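Side-chain contacts in MOR (Lactococcus phage TP901-1, PDB 6TRI), which probably acts as the phage's antirepressor in the lysis-lysogeny switch, a small all-helical protein of the helix-turn-helix clan, and probably pairs with the CI repressor: residues Ser8-Lys13 with His55-Asn60; Ser36-Leu39 with Trp45-Asp48. All blocks are in the same frame, centred on the assembly; numbering follows the deposited sequence.

Contact 1 of 2, residues Ser8-Lys13 with His55-Asn60; sequences SSLLGK and HVLELN
Lys13 and Leu10, one turn apart on helix 8-17, meet Leu57 and Leu59 where helix 47-57 ends, closing the first helix of this five-helix bundle, a fold of the helix-turn-helix clan, against the end of the fourth. Lys13 can be followed outward atom by atom. Its CB starts 4.1 Å from Leu59 CD2, and CG comes closer to the same methyl, at 3.7 Å. The chain then curls, with bends at chi2 (-69°) and chi3 (-60°), which keeps CD beside that methyl and brings CE back to within 3.6 Å of Leu59 CD2. The two side chains thus run antiparallel alongside one another, and the lysine's four methylenes lie along one side of a single leucine methyl. CE also lies beyond the carbonyl oxygen of Leu57, 3.8 Å from that O, and NZ ends 4.2 Å from Leu57 O. At that range the negative end of the helix dipole may attract the ammonium group, which also has a weak, long ion pair with Glu16, though the nearby ammonium of Lys17 probably opposes this attraction. Lysine suits this border because its aliphatic stem can cover leucines while its tip reaches out toward polar surroundings. The chain can turn back here because Glu58 leaves the helix with positive phi (55°), which delivers Leu59 to the same side as Leu57. Next to the lysine, Leu10 and Leu57 make an apolar pair, meeting nearly perpendicular, and branched leucines fill this buried layer with Phe24 and Ile14 touching Leu57 and Phe68 touching Leu10. The two branches of Leu57 divide the work, CD2 lying 3.8 Å from Lys13 O and CD1 meeting Leu10 CD1 at 3.6 Å.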
ATOM      1  N   SER B   8      15.063   3.051   1.619  1.00 48.69           N
ATOM      2  CA  SER B   8      16.168   3.438   2.495  1.00 54.11           C
ATOM      3  C   SER B   8      15.738   3.495   3.955  1.00 56.84           C
ATOM      4  O   SER B   8      16.308   2.807   4.800  1.00 55.52           O
ATOM      5  CB  SER B   8      16.747   4.790   2.076  1.00 57.08           C
ATOM      6  OG  SER B   8      17.441   4.690   0.845  1.00 67.28           O
ATOM      7  N   SER B   9      14.725   4.310   4.241  1.00 57.09           N
ATOM      8  CA  SER B   9      14.218   4.467   5.602  1.00 52.10           C
ATOM      9  C   SER B   9      13.782   3.132   6.203  1.00 52.64           C
ATOM     10  O   SER B   9      14.054   2.850   7.371  1.00 52.40           O
ATOM     11  CB  SER B   9      13.049   5.454   5.628  1.00 51.49           C
ATOM     12  OG  SER B   9      13.461   6.745   5.220  1.00 56.42           O
ATOM     13  N   LEU B  10      13.108   2.316   5.396  1.00 39.80           N
ATOM     14  CA  LEU B  10      12.618   1.018   5.847  1.00 42.18           C
ATOM     15  C   LEU B  10      13.769   0.104   6.258  1.00 46.23           C
ATOM     16  O   LEU B  10      13.694  -0.576   7.281  1.00 53.25           O
ATOM     17  CB  LEU B  10      11.779   0.352   4.754  1.00 39.84           C
ATOM     18  CG  LEU B  10      11.229  -1.043   5.068  1.00 47.52           C
ATOM     19  CD1 LEU B  10      10.388  -1.026   6.333  1.00 37.54           C
ATOM     20  CD2 LEU B  10      10.419  -1.580   3.897  1.00 51.02           C
ATOM     21  N   LEU B  11      14.834   0.100   5.462  1.00 50.38           N
ATOM     22  CA  LEU B  11      15.999  -0.729   5.748  1.00 48.71           C
ATOM     23  C   LEU B  11      16.672  -0.299   7.043  1.00 51.47           C
ATOM     24  O   LEU B  11      17.302  -1.107   7.722  1.00 63.77           O
ATOM     25  CB  LEU B  11      17.000  -0.673   4.590  1.00 42.31           C
ATOM     26  CG  LEU B  11      16.509  -1.255   3.262  1.00 41.81           C
ATOM     27  CD1 LEU B  11      17.529  -1.027   2.157  1.00 57.82           C
ATOM     28  CD2 LEU B  11      16.189  -2.729   3.407  1.00 41.69           C
ATOM     29  N   GLY B  12      16.534   0.978   7.382  1.00 53.17           N
ATOM     30  CA  GLY B  12      17.088   1.495   8.617  1.00 56.62           C
ATOM     31  C   GLY B  12      16.410   0.889   9.830  1.00 63.48           C
ATOM     32  O   GLY B  12      17.076   0.423  10.756  1.00 62.32           O
ATOM     33  N   LYS B  13      15.079   0.891   9.820  1.00 52.96           N
ATOM     34  CA  LYS B  13      14.299   0.363  10.936  1.00 56.75           C
ATOM     35  C   LYS B  13      14.524  -1.134  11.104  1.00 47.22           C
ATOM     36  O   LYS B  13      14.541  -1.646  12.223  1.00 56.47           O
ATOM     37  CB  LYS B  13      12.807   0.647  10.736  1.00 50.91           C
ATOM     38  CG  LYS B  13      12.446   2.121  10.722  1.00 55.22           C
ATOM     39  CD  LYS B  13      12.621   2.753  12.090  1.00 54.99           C
ATOM     40  CE  LYS B  13      11.732   2.082  13.122  1.00 64.37           C
ATOM     41  NZ  LYS B  13      11.719   2.826  14.414  1.00 81.46           N
ATOM     42  N   HIS B  55       3.458  -3.432  12.428  1.00 43.52           N
ATOM     43  CA  HIS B  55       3.382  -4.052  13.746  1.00 47.62           C
ATOM     44  C   HIS B  55       4.758  -4.480  14.249  1.00 54.77           C
ATOM     45  O   HIS B  55       5.126  -4.207  15.393  1.00 60.61           O
ATOM     46  CB  HIS B  55       2.445  -5.260  13.707  1.00 39.93           C
ATOM     47  CG  HIS B  55       2.414  -6.044  14.982  1.00 48.25           C
ATOM     48  ND1 HIS B  55       2.011  -5.500  16.181  1.00 56.15           N
ATOM     49  CD2 HIS B  55       2.730  -7.336  15.242  1.00 55.97           C
ATOM     50  CE1 HIS B  55       2.082  -6.422  17.127  1.00 62.20           C
ATOM     51  NE2 HIS B  55       2.516  -7.544  16.581  1.00 63.94           N
ATOM     52  N   VAL B  56       5.512  -5.149  13.382  1.00 49.23           N
ATOM     53  CA  VAL B  56       6.816  -5.700  13.738  1.00 53.60           C
ATOM     54  C   VAL B  56       7.858  -4.614  14.006  1.00 48.99           C
ATOM     55  O   VAL B  56       8.597  -4.677  14.989  1.00 45.73           O
ATOM     56  CB  VAL B  56       7.337  -6.641  12.630  1.00 56.41           C
ATOM     57  CG1 VAL B  56       8.792  -7.011  12.873  1.00 60.87           C
ATOM     58  CG2 VAL B  56       6.472  -7.889  12.545  1.00 39.18           C
ATOM     59  N   LEU B  57       7.909  -3.613  13.131  1.00 45.10           N
ATOM     60  CA  LEU B  57       8.903  -2.550  13.249  1.00 48.43           C
ATOM     61  C   LEU B  57       8.417  -1.393  14.120  1.00 52.56           C
ATOM     62  O   LEU B  57       9.166  -0.450  14.385  1.00 55.98           O
ATOM     63  CB  LEU B  57       9.285  -2.041  11.861  1.00 34.49           C
ATOM     64  CG  LEU B  57       9.920  -3.108  10.968  1.00 42.11           C
ATOM     65  CD1 LEU B  57      10.056  -2.604   9.544  1.00 44.11           C
ATOM     66  CD2 LEU B  57      11.273  -3.528  11.527  1.00 35.89           C
ATOM     67  N   GLU B  58       7.166  -1.486  14.566  1.00 49.24           N
ATOM     68  CA  GLU B  58       6.544  -0.468  15.409  1.00 54.10           C
ATOM     69  C   GLU B  58       6.625   0.903  14.753  1.00 52.89           C
ATOM     70  O   GLU B  58       6.971   1.894  15.393  1.00 48.89           O
ATOM     71  CB  GLU B  58       7.194  -0.439  16.795  1.00 56.91           C
ATOM     72  CG  GLU B  58       6.897  -1.672  17.636  1.00 82.35           C
ATOM     73  CD  GLU B  58       7.595  -1.652  18.983  1.00102.91           C
ATOM     74  OE1 GLU B  58       8.835  -1.502  19.010  1.00103.46           O
ATOM     75  OE2 GLU B  58       6.903  -1.783  20.015  1.00114.15           O
ATOM     76  N   LEU B  59       6.303   0.945  13.465  1.00 47.90           N
ATOM     77  CA  LEU B  59       6.318   2.188  12.710  1.00 46.70           C
ATOM     78  C   LEU B  59       5.095   3.040  13.029  1.00 54.85           C
ATOM     79  O   LEU B  59       4.024   2.515  13.342  1.00 58.67           O
ATOM     80  CB  LEU B  59       6.370   1.901  11.208  1.00 46.48           C
ATOM     81  CG  LEU B  59       7.467   0.953  10.719  1.00 44.71           C
ATOM     82  CD1 LEU B  59       7.409   0.785   9.205  1.00 42.18           C
ATOM     83  CD2 LEU B  59       8.824   1.460  11.146  1.00 44.05           C
ATOM     84  N   ASN B  60       5.264   4.356  12.956  1.00 52.55           N
ATOM     85  CA  ASN B  60       4.136   5.274  13.019  1.00 46.47           C
ATOM     86  C   ASN B  60       3.375   5.184  11.706  1.00 52.74           C
ATOM     87  O   ASN B  60       3.959   5.377  10.639  1.00 50.76           O
ATOM     88  CB  ASN B  60       4.610   6.708  13.281  1.00 57.38           C
ATOM     89  CG  ASN B  60       3.477   7.725  13.231  1.00 71.94           C
ATOM     90  OD1 ASN B  60       2.326   7.412  13.533  1.00 78.54           O
ATOM     91  ND2 ASN B  60       3.804   8.954  12.843  1.00 69.08           N
TER

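Contact 2 of 2, residues Ser36-Leu39 with Trp45-Asp48; sequences SLKL and WKDD
Lys38 lays its CB over one face of the Trp45 indole, a CH-pi contact 4.0 Å from the centroid of the five-membered ring and 22° off its normal. Leu39 comes to the indole at the edge of its six-membered ring: CD2 lies in the ring plane, 3.6 Å from Trp45 CZ2. A broad, flat tryptophan suits this place, because it offers a face to one residue of helix 32-39 and an edge to the next. Beyond CB, Lys38 runs extended until a bend at chi4 (-64°), which carries NZ along the Trp45 backbone to 4.1 Å from Lys46 N. There the ammonium is held by a hydrogen bond to Thr44 O and a salt bridge to Glu49. Glu49 also accepts a hydrogen bond from the backbone N of Lys46, the N-cap residue of helix 47-57, and so supplies the N3 half of a capping box. Outside the two segments, Phe68 meets the indole edge-to-face, and the other protein of the assembly hydrogen-bonds to the Trp45 backbone. The contact thus fastens the loop leading into helix 47-57 onto helix 32-39, which by its order in the chain is probably the second helix of the helix-turn-helix motif.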
ATOM      1  N   SER B  36      13.762 -10.597   0.481  1.00 32.91           N
ATOM      2  CA  SER B  36      14.806 -10.047  -0.375  1.00 34.93           C
ATOM      3  C   SER B  36      14.253  -9.474  -1.678  1.00 42.32           C
ATOM      4  O   SER B  36      14.629  -8.376  -2.090  1.00 50.99           O
ATOM      5  CB  SER B  36      15.849 -11.115  -0.691  1.00 42.63           C
ATOM      6  OG  SER B  36      16.747 -10.648  -1.680  1.00 54.26           O
ATOM      7  N   LEU B  37      13.361 -10.220  -2.323  1.00 42.16           N
ATOM      8  CA  LEU B  37      12.775  -9.791  -3.591  1.00 40.68           C
ATOM      9  C   LEU B  37      11.895  -8.554  -3.423  1.00 42.66           C
ATOM     10  O   LEU B  37      11.724  -7.771  -4.357  1.00 49.26           O
ATOM     11  CB  LEU B  37      11.959 -10.926  -4.216  1.00 38.04           C
ATOM     12  CG  LEU B  37      12.709 -12.171  -4.694  1.00 45.44           C
ATOM     13  CD1 LEU B  37      11.721 -13.232  -5.135  1.00 48.13           C
ATOM     14  CD2 LEU B  37      13.657 -11.823  -5.825  1.00 45.91           C
ATOM     15  N   LYS B  38      11.333  -8.379  -2.232  1.00 38.03           N
ATOM     16  CA  LYS B  38      10.474  -7.229  -1.974  1.00 47.09           C
ATOM     17  C   LYS B  38      11.289  -5.994  -1.610  1.00 39.88           C
ATOM     18  O   LYS B  38      10.984  -4.890  -2.059  1.00 42.90           O
ATOM     19  CB  LYS B  38       9.468  -7.555  -0.871  1.00 43.38           C
ATOM     20  CG  LYS B  38       8.416  -8.552  -1.313  1.00 46.69           C
ATOM     21  CD  LYS B  38       7.566  -9.036  -0.156  1.00 48.64           C
ATOM     22  CE  LYS B  38       6.594 -10.108  -0.621  1.00 53.24           C
ATOM     23  NZ  LYS B  38       5.609  -9.587  -1.606  1.00 49.47           N
ATOM     24  N   LEU B  39      12.334  -6.183  -0.811  1.00 40.44           N
ATOM     25  CA  LEU B  39      13.204  -5.075  -0.428  1.00 38.26           C
ATOM     26  C   LEU B  39      14.044  -4.608  -1.607  1.00 33.76           C
ATOM     27  O   LEU B  39      14.589  -3.504  -1.595  1.00 47.23           O
ATOM     28  CB  LEU B  39      14.110  -5.474   0.736  1.00 38.48           C
ATOM     29  CG  LEU B  39      13.401  -5.765   2.058  1.00 36.98           C
ATOM     30  CD1 LEU B  39      14.403  -6.171   3.128  1.00 35.65           C
ATOM     31  CD2 LEU B  39      12.605  -4.554   2.501  1.00 38.76           C
ATOM     32  N   TRP B  45       4.820  -5.372  -2.579  1.00 47.46           N
ATOM     33  CA  TRP B  45       4.377  -5.725  -1.232  1.00 47.07           C
ATOM     34  C   TRP B  45       2.880  -6.017  -1.189  1.00 49.81           C
ATOM     35  O   TRP B  45       2.079  -5.280  -1.765  1.00 52.27           O
ATOM     36  CB  TRP B  45       4.703  -4.601  -0.244  1.00 43.14           C
ATOM     37  CG  TRP B  45       6.151  -4.495   0.118  1.00 47.97           C
ATOM     38  CD1 TRP B  45       7.145  -3.931  -0.626  1.00 47.79           C
ATOM     39  CD2 TRP B  45       6.765  -4.953   1.328  1.00 44.03           C
ATOM     40  NE1 TRP B  45       8.343  -4.018   0.040  1.00 47.29           N
ATOM     41  CE2 TRP B  45       8.137  -4.641   1.242  1.00 45.53           C
ATOM     42  CE3 TRP B  45       6.290  -5.601   2.472  1.00 46.18           C
ATOM     43  CZ2 TRP B  45       9.038  -4.954   2.258  1.00 48.93           C
ATOM     44  CZ3 TRP B  45       7.186  -5.911   3.478  1.00 59.49           C
ATOM     45  CH2 TRP B  45       8.544  -5.588   3.365  1.00 59.55           C
ATOM     46  N   LYS B  46       2.504  -7.090  -0.502  1.00 45.48           N
ATOM     47  CA  LYS B  46       1.097  -7.404  -0.304  1.00 44.13           C
ATOM     48  C   LYS B  46       0.503  -6.482   0.754  1.00 48.30           C
ATOM     49  O   LYS B  46       1.232  -5.869   1.537  1.00 55.58           O
ATOM     50  CB  LYS B  46       0.912  -8.868   0.100  1.00 56.50           C
ATOM     51  CG  LYS B  46       1.373  -9.866  -0.948  1.00 58.71           C
ATOM     52  CD  LYS B  46       1.168 -11.298  -0.478  1.00 56.60           C
ATOM     53  CE  LYS B  46      -0.302 -11.621  -0.289  1.00 54.41           C
ATOM     54  NZ  LYS B  46      -0.496 -13.031   0.143  1.00 68.07           N
ATOM     55  N   ASP B  47      -0.821  -6.387   0.763  1.00 60.67           N
ATOM     56  CA  ASP B  47      -1.542  -5.560   1.722  1.00 69.52           C
ATOM     57  C   ASP B  47      -1.217  -5.964   3.159  1.00 63.69           C
ATOM     58  O   ASP B  47      -0.848  -5.125   3.981  1.00 65.45           O
ATOM     59  CB  ASP B  47      -3.050  -5.656   1.466  1.00 90.48           C
ATOM     60  CG  ASP B  47      -3.864  -4.800   2.416  1.00103.14           C
ATOM     61  OD1 ASP B  47      -4.028  -3.594   2.140  1.00111.80           O
ATOM     62  OD2 ASP B  47      -4.351  -5.337   3.434  1.00105.22           O
ATOM     63  N   ASP B  48      -1.336  -7.256   3.444  1.00 57.75           N
ATOM     64  CA  ASP B  48      -1.129  -7.777   4.791  1.00 60.16           C
ATOM     65  C   ASP B  48       0.326  -7.688   5.251  1.00 56.41           C
ATOM     66  O   ASP B  48       0.598  -7.578   6.446  1.00 57.62           O
ATOM     67  CB  ASP B  48      -1.604  -9.231   4.870  1.00 84.05           C
ATOM     68  CG  ASP B  48      -0.889 -10.134   3.881  1.00 94.09           C
ATOM     69  OD1 ASP B  48      -1.433 -10.360   2.779  1.00 98.16           O
ATOM     70  OD2 ASP B  48       0.218 -10.614   4.207  1.00 89.91           O
TER

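Overall arrangement
Contacts 1 and 2 lie on opposite sides of the chain's centre, with their own centres about 13 Å apart, yet they belong to one continuous hydrophobic core. Leu10 joins them: its CD1 serves contact 1, while its CD2 lies 3.9 Å from Leu39 CD2 and 4.0 Å from Trp45 CZ2 in contact 2. Both also draw on helix 47-57, contact 2 at its start and contact 1 at its end, and contact 2 is nested within the chain loop that contact 1 closes. Their surroundings differ. The second protein chain of the assembly, probably the CI repressor, reaches the 45-48 segment of contact 2 but touches neither segment of contact 1.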